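Local coordinates for protein putative alpha-ketoglutarate-dependent taurine dioxygenase (Burkholderia xenovorans, PDB 5HSX) that probably acts as an iron(II)- and 2-oxoglutarate-dependent dioxygenase of the TfdA/TauD family, here crystallised with a sodium ion in its metal site, at residues T120-D125 with A272-T277; G147-W152 with T253-W258. All coordinates share one frame; numbering follows the deposited sequence.

Contact 1: residues T120-D125 with A272-T277; sequences TGWHTD and AHLAPT. With NA (sodium ion), chain M; EDO (1,2-ethanediol), chain T.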
loop_
_atom_site.group_PDB
_atom_site.type_symbol
_atom_site.label_atom_id
_atom_site.label_comp_id
_atom_site.label_asym_id
_atom_site.label_seq_id
_atom_site.Cartn_x
_atom_site.Cartn_y
_atom_site.Cartn_z
ATOM N N THR B 120 -4.990 -7.630 -8.289
ATOM C CA THR B 120 -4.085 -7.954 -9.388
ATOM C C THR B 120 -2.648 -7.988 -8.890
ATOM O O THR B 120 -2.200 -7.073 -8.192
ATOM C CB THR B 120 -4.230 -6.936 -10.520
ATOM O OG1 THR B 120 -5.513 -7.102 -11.126
ATOM C CG2 THR B 120 -3.131 -7.126 -11.568
ATOM N N GLY B 121 -1.944 -9.086 -9.198
ATOM C CA GLY B 121 -0.556 -9.244 -8.826
ATOM C C GLY B 121 -0.316 -9.850 -7.459
ATOM O O GLY B 121 0.796 -10.325 -7.193
ATOM N N TRP B 122 -1.326 -9.865 -6.594
ATOM C CA TRP B 122 -1.186 -10.440 -5.262
ATOM C C TRP B 122 -1.200 -11.958 -5.325
ATOM O O TRP B 122 -2.080 -12.547 -5.962
ATOM C CB TRP B 122 -2.327 -9.958 -4.372
ATOM C CG TRP B 122 -2.191 -8.541 -3.916
ATOM C CD1 TRP B 122 -2.719 -7.410 -4.499
ATOM C CD2 TRP B 122 -1.487 -8.107 -2.750
ATOM N NE1 TRP B 122 -2.383 -6.297 -3.744
ATOM C CE2 TRP B 122 -1.628 -6.707 -2.666
ATOM C CE3 TRP B 122 -0.738 -8.778 -1.767
ATOM C CZ2 TRP B 122 -1.052 -5.961 -1.632
ATOM C CZ3 TRP B 122 -0.160 -8.037 -0.747
ATOM C CH2 TRP B 122 -0.321 -6.639 -0.687
ATOM N N HIS B 123 -0.264 -12.595 -4.617
ATOM C CA HIS B 123 -0.159 -14.048 -4.699
ATOM C C HIS B 123 0.697 -14.595 -3.570
ATOM O O HIS B 123 1.505 -13.886 -2.960
ATOM C CB HIS B 123 0.454 -14.480 -6.024
ATOM C CG HIS B 123 1.855 -14.004 -6.188
ATOM N ND1 HIS B 123 2.162 -12.684 -6.438
ATOM C CD2 HIS B 123 3.036 -14.654 -6.083
ATOM C CE1 HIS B 123 3.472 -12.544 -6.505
ATOM N NE2 HIS B 123 4.023 -13.728 -6.311
ATOM N N THR B 124 0.519 -15.891 -3.327
ATOM C CA THR B 124 1.389 -16.686 -2.480
ATOM C C THR B 124 2.188 -17.614 -3.391
ATOM O O THR B 124 1.628 -18.217 -4.311
ATOM C CB THR B 124 0.571 -17.478 -1.454
ATOM O OG1 THR B 124 -0.228 -16.569 -0.664
ATOM C CG2 THR B 124 1.488 -18.256 -0.529
ATOM N N ASP B 125 3.495 -17.697 -3.163
ATOM C CA ASP B 125 4.380 -18.350 -4.129
ATOM C C ASP B 125 4.036 -19.818 -4.355
ATOM O O ASP B 125 3.912 -20.597 -3.406
ATOM C CB ASP B 125 5.825 -18.226 -3.665
ATOM C CG ASP B 125 6.357 -16.826 -3.834
ATOM O OD1 ASP B 125 5.955 -16.170 -4.822
ATOM O OD2 ASP B 125 7.151 -16.381 -2.982
ATOM N N ALA B 272 0.390 -13.247 1.456
ATOM C CA ALA B 272 0.571 -13.068 0.025
ATOM C C ALA B 272 1.363 -11.787 -0.173
ATOM O O ALA B 272 1.486 -10.967 0.743
ATOM C CB ALA B 272 -0.765 -12.994 -0.735
ATOM N N HIS B 273 1.928 -11.618 -1.370
ATOM C CA HIS B 273 2.736 -10.437 -1.613
ATOM C C HIS B 273 2.497 -9.933 -3.025
ATOM O O HIS B 273 1.886 -10.598 -3.863
ATOM C CB HIS B 273 4.232 -10.694 -1.366
ATOM C CG HIS B 273 4.819 -11.766 -2.229
ATOM N ND1 HIS B 273 4.737 -13.107 -1.910
ATOM C CD2 HIS B 273 5.513 -11.697 -3.388
ATOM C CE1 HIS B 273 5.344 -13.816 -2.845
ATOM N NE2 HIS B 273 5.823 -12.986 -3.753
ATOM N N LEU B 274 2.990 -8.729 -3.259
ATOM C CA LEU B 274 2.733 -7.982 -4.478
ATOM C C LEU B 274 4.057 -7.435 -4.988
ATOM O O LEU B 274 4.689 -6.610 -4.316
ATOM C CB LEU B 274 1.753 -6.837 -4.202
ATOM C CG LEU B 274 1.502 -5.897 -5.380
ATOM C CD1 LEU B 274 0.778 -6.627 -6.511
ATOM C CD2 LEU B 274 0.713 -4.682 -4.908
ATOM N N ALA B 275 4.463 -7.881 -6.174
ATOM C CA ALA B 275 5.675 -7.384 -6.801
ATOM C C ALA B 275 5.425 -6.010 -7.422
ATOM O O ALA B 275 4.301 -5.688 -7.818
ATOM C CB ALA B 275 6.154 -8.356 -7.880
ATOM N N PRO B 276 6.455 -5.172 -7.510
ATOM C CA PRO B 276 6.263 -3.847 -8.096
ATOM C C PRO B 276 6.028 -3.926 -9.593
ATOM O O PRO B 276 6.517 -4.827 -10.276
ATOM C CB PRO B 276 7.582 -3.134 -7.788
ATOM C CG PRO B 276 8.577 -4.238 -7.713
ATOM C CD PRO B 276 7.837 -5.364 -7.037
ATOM N N THR B 277 5.256 -2.969 -10.095
ATOM C CA THR B 277 5.096 -2.779 -11.525
ATOM C C THR B 277 5.685 -1.463 -12.011
ATOM O O THR B 277 5.821 -1.274 -13.225
ATOM C CB THR B 277 3.612 -2.844 -11.916
ATOM O OG1 THR B 277 2.894 -1.802 -11.246
ATOM C CG2 THR B 277 3.023 -4.194 -11.534
HETATM NA NA NA M . 5.912 -14.094 -5.698
HETATM C C1 EDO T . -6.040 -10.053 -11.952
HETATM O O1 EDO T . -5.189 -9.221 -12.745
HETATM C C2 EDO T . -7.481 -9.577 -12.028
HETATM O O2 EDO T . -7.911 -9.513 -13.399
HETATM O O HOH W 1 3.178 -9.512 -8.130
HETATM O O HOH W 2 6.756 -12.014 -6.581
HETATM O O HOH W 3 8.032 -14.592 -5.152
#
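His123 and His273 face each other as an antiparallel hydrogen-bonded pair and send their imidazoles to the same metal ion. The backbone bonds are His123 N to His273 O, 3.0 Å, and His273 N to His123 O, 2.8 Å. Both rings leave the backbone with CG between N and the carbonyl carbon (chi1 64° in His123, 60° in His273), which carries them forward to the metal. The sodium lies 2.0 Å from His123 NE2 and 2.2 Å from His273 NE2. The ring planes are inclined at 57° while both NE2 atoms converge on the ion. Asp125 OD1 is the third protein side-chain ligand, its carboxylate at the edge of the His273 ring with the planes steeply inclined. ND1 of His123 donates to Gly121 O at 2.8 Å, close to its own ring plane; this fixes the rotation of the ring and leaves NE2 for the metal. The His-X-Asp...His set matches the facial triad that holds iron(II) in TfdA/TauD dioxygenases, and iron probably occupies this place in the active enzyme; two waters and Asn323 O complete the sodium site. On the face of Trp122 and Leu274 packing is close: Leu274 CB sits over the six-membered ring of the indole, 3.7 Å from its centroid, while CD1 reaches back to the Gly121 backbone. Toward the exposed Ala275 the segments part, and a water joins them, donating to Gly121 O and accepting from Ala275 N. Strand 271-274 is flanked by strands 122-123 and 150-154; Thr153 and Gln151 of the latter make backbone hydrogen bonds with Ala272 and Leu274, respectively. Trp152 and Trp266 meet the His273 ring, and Leu274 also packs on Pro250 of the second subunit.

Contact 2: residues G147-W152 with T253-W258; sequences GGDTQW and TVRFKW. With EDO (1,2-ethanediol), chain O.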
loop_
_atom_site.group_PDB
_atom_site.type_symbol
_atom_site.label_atom_id
_atom_site.label_comp_id
_atom_site.label_asym_id
_atom_site.label_seq_id
_atom_site.Cartn_x
_atom_site.Cartn_y
_atom_site.Cartn_z
ATOM N N GLY B 147 11.154 3.698 -6.603
ATOM C CA GLY B 147 10.424 2.708 -7.358
ATOM C C GLY B 147 10.768 1.301 -6.899
ATOM O O GLY B 147 11.800 1.047 -6.278
ATOM N N GLY B 148 9.867 0.373 -7.193
ATOM C CA GLY B 148 10.141 -1.026 -6.943
ATOM C C GLY B 148 9.798 -1.547 -5.564
ATOM O O GLY B 148 10.326 -2.596 -5.177
ATOM N N ASP B 149 8.948 -0.852 -4.804
ATOM C CA ASP B 149 8.571 -1.325 -3.477
ATOM C C ASP B 149 7.798 -2.640 -3.574
ATOM O O ASP B 149 7.110 -2.907 -4.560
ATOM C CB ASP B 149 7.703 -0.289 -2.750
ATOM C CG ASP B 149 8.447 1.004 -2.404
ATOM O OD1 ASP B 149 9.648 1.166 -2.734
ATOM O OD2 ASP B 149 7.788 1.884 -1.810
ATOM N N THR B 150 7.908 -3.459 -2.527
ATOM C CA THR B 150 7.170 -4.711 -2.403
ATOM C C THR B 150 6.174 -4.586 -1.257
ATOM O O THR B 150 6.428 -3.888 -0.269
ATOM C CB THR B 150 8.123 -5.899 -2.145
ATOM O OG1 THR B 150 9.151 -5.922 -3.144
ATOM C CG2 THR B 150 7.371 -7.231 -2.173
ATOM N N GLN B 151 5.031 -5.263 -1.385
ATOM C CA GLN B 151 4.046 -5.285 -0.314
ATOM C C GLN B 151 3.700 -6.718 0.060
ATOM O O GLN B 151 3.745 -7.629 -0.771
ATOM C CB GLN B 151 2.758 -4.545 -0.687
ATOM C CG GLN B 151 2.986 -3.112 -1.190
ATOM C CD GLN B 151 1.716 -2.293 -1.192
ATOM O OE1 GLN B 151 0.958 -2.313 -0.227
ATOM N NE2 GLN B 151 1.481 -1.550 -2.280
ATOM N N TRP B 152 3.328 -6.896 1.326
ATOM C CA TRP B 152 2.838 -8.163 1.844
ATOM C C TRP B 152 1.509 -7.941 2.554
ATOM O O TRP B 152 1.246 -6.858 3.089
ATOM C CB TRP B 152 3.830 -8.809 2.847
ATOM C CG TRP B 152 5.083 -9.386 2.235
ATOM C CD1 TRP B 152 5.351 -10.710 1.999
ATOM C CD2 TRP B 152 6.242 -8.661 1.814
ATOM N NE1 TRP B 152 6.599 -10.849 1.441
ATOM C CE2 TRP B 152 7.169 -9.606 1.320
ATOM C CE3 TRP B 152 6.587 -7.307 1.806
ATOM C CZ2 TRP B 152 8.421 -9.234 0.822
ATOM C CZ3 TRP B 152 7.834 -6.938 1.301
ATOM C CH2 TRP B 152 8.731 -7.898 0.823
ATOM N N THR B 253 -1.765 -4.896 5.453
ATOM C CA THR B 253 -0.598 -4.851 4.578
ATOM C C THR B 253 0.576 -4.091 5.186
ATOM O O THR B 253 0.426 -3.277 6.100
ATOM C CB THR B 253 -0.923 -4.206 3.213
ATOM O OG1 THR B 253 -1.144 -2.795 3.377
ATOM C CG2 THR B 253 -2.139 -4.865 2.589
ATOM N N VAL B 254 1.758 -4.368 4.638
ATOM C CA VAL B 254 2.956 -3.569 4.887
ATOM C C VAL B 254 3.679 -3.367 3.559
ATOM O O VAL B 254 3.674 -4.250 2.696
ATOM C CB VAL B 254 3.879 -4.233 5.941
ATOM C CG1 VAL B 254 4.462 -5.564 5.416
ATOM C CG2 VAL B 254 4.990 -3.271 6.365
ATOM N N ARG B 255 4.282 -2.190 3.392
ATOM C CA ARG B 255 5.040 -1.832 2.199
ATOM C C ARG B 255 6.507 -1.649 2.571
ATOM O O ARG B 255 6.822 -1.100 3.633
ATOM C CB ARG B 255 4.465 -0.549 1.579
ATOM C CG ARG B 255 5.146 -0.074 0.295
ATOM C CD ARG B 255 4.295 1.013 -0.342
ATOM N NE ARG B 255 4.950 1.603 -1.499
ATOM C CZ ARG B 255 4.327 2.374 -2.387
ATOM N NH1 ARG B 255 3.032 2.615 -2.255
ATOM N NH2 ARG B 255 5.005 2.891 -3.417
ATOM N N PHE B 256 7.406 -2.104 1.692
ATOM C CA PHE B 256 8.844 -2.113 1.952
ATOM C C PHE B 256 9.554 -1.412 0.808
ATOM O O PHE B 256 9.400 -1.807 -0.352
ATOM C CB PHE B 256 9.357 -3.551 2.091
ATOM C CG PHE B 256 10.806 -3.664 2.496
ATOM C CD1 PHE B 256 11.216 -3.306 3.771
ATOM C CD2 PHE B 256 11.741 -4.186 1.621
ATOM C CE1 PHE B 256 12.545 -3.439 4.151
ATOM C CE2 PHE B 256 13.068 -4.334 1.999
ATOM C CZ PHE B 256 13.470 -3.963 3.266
ATOM N N LYS B 257 10.340 -0.394 1.127
ATOM C CA LYS B 257 11.170 0.273 0.137
ATOM C C LYS B 257 12.576 -0.296 0.236
ATOM O O LYS B 257 13.227 -0.181 1.282
ATOM C CB LYS B 257 11.177 1.789 0.327
ATOM C CG LYS B 257 12.071 2.487 -0.696
ATOM C CD LYS B 257 11.895 3.994 -0.652
ATOM C CE LYS B 257 12.645 4.674 -1.801
ATOM N NZ LYS B 257 14.128 4.481 -1.750
ATOM N N TRP B 258 13.026 -0.920 -0.849
ATOM C CA TRP B 258 14.308 -1.608 -0.870
ATOM C C TRP B 258 15.479 -0.638 -0.861
ATOM O O TRP B 258 15.392 0.494 -1.345
ATOM C CB TRP B 258 14.412 -2.501 -2.107
ATOM C CG TRP B 258 13.480 -3.651 -2.051
ATOM C CD1 TRP B 258 12.171 -3.670 -2.435
ATOM C CD2 TRP B 258 13.776 -4.962 -1.558
ATOM N NE1 TRP B 258 11.634 -4.917 -2.212
ATOM C CE2 TRP B 258 12.604 -5.726 -1.679
ATOM C CE3 TRP B 258 14.926 -5.562 -1.033
ATOM C CZ2 TRP B 258 12.541 -7.062 -1.289
ATOM C CZ3 TRP B 258 14.866 -6.889 -0.653
ATOM C CH2 TRP B 258 13.677 -7.625 -0.775
HETATM C C1 EDO O . 4.021 0.253 -5.960
HETATM O O1 EDO O . 4.573 -0.629 -6.947
HETATM C C2 EDO O . 3.942 -0.454 -4.608
HETATM O O2 EDO O . 3.066 -1.585 -4.712
HETATM O O HOH W 4 11.920 -0.242 -3.346
HETATM O O HOH W 5 7.442 1.932 -5.171
#
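Strands 150-152 and 253-256 run antiparallel, their axes 4.8 Å apart at closest approach with 159° between directions. Thr150 with Phe256 and Trp152 with Val254 are hydrogen-bonded pairs, each closed by two N-H to O bonds; Gln151 with Arg255 between them is a non-hydrogen-bonded pair. On the Gln151 and Arg255 face, the arginine chain is extended from CG to NE, with CG anti to the backbone N (chi1 -179°); this straight chain carries the guanidinium to Asp149, the residue just before strand 150-152. There NE donates to the anti lone pair of Asp149 OD2 at 2.9 Å, forming a salt bridge; a second bond from NH2 to the same oxygen is weak. OD2 lies near the guanidinium plane, but the carboxylate itself is turned 77° from that plane. Ethanediol C2 covers one guanidinium face, and ethanediol O2 accepts from Gln151 NE2 at 2.9 Å. Asp149 OD1 comes within 3.4 Å of Lys257 CG, the two side chains crossing at a slant. On the opposite face the side chains are mainly apolar: Trp152 CZ3 touches Phe256 CB at 3.8 Å. The indole of Trp258 swings back to give its NE1 proton to Thr150 OG1, 2.8 Å away and nearly in the ring plane, while Phe256 CE2 sits over its face. A bound glycerol, probably from the crystallisation liquor, also hydrogen-bonds to OG1. Phe61 stacks on Phe256 and meets Trp152 edge-to-face. Arg255 NH1 makes a weak bond to Thr253 O of the second subunit, so the charged face borders the dimer interface. The arrangement is an antiparallel edge pair of the smaller sheet in a cupin-type double-stranded beta-helix, with its aromatic face turned toward the larger sheet.

In the fold
Contacts 1 and 2 belong to one four-stranded antiparallel sheet, in the order 122-123, 271-274, 150-154, 253-256, so each joins an outer strand to an inner one. Their centres lie about 10 Å apart, and the inner strands meet directly, with His273 CB packed 3.2 Å from Gln151 O. Along the chain, 120-125 comes first, then 147-152, 253-258 and 272-277; contact 2 thus closes within the longer loop of contact 1. The four strands therefore carry the metal ligands on their Trp152 and His273 face, beside strand 122-123, and reach the second subunit through both contacts.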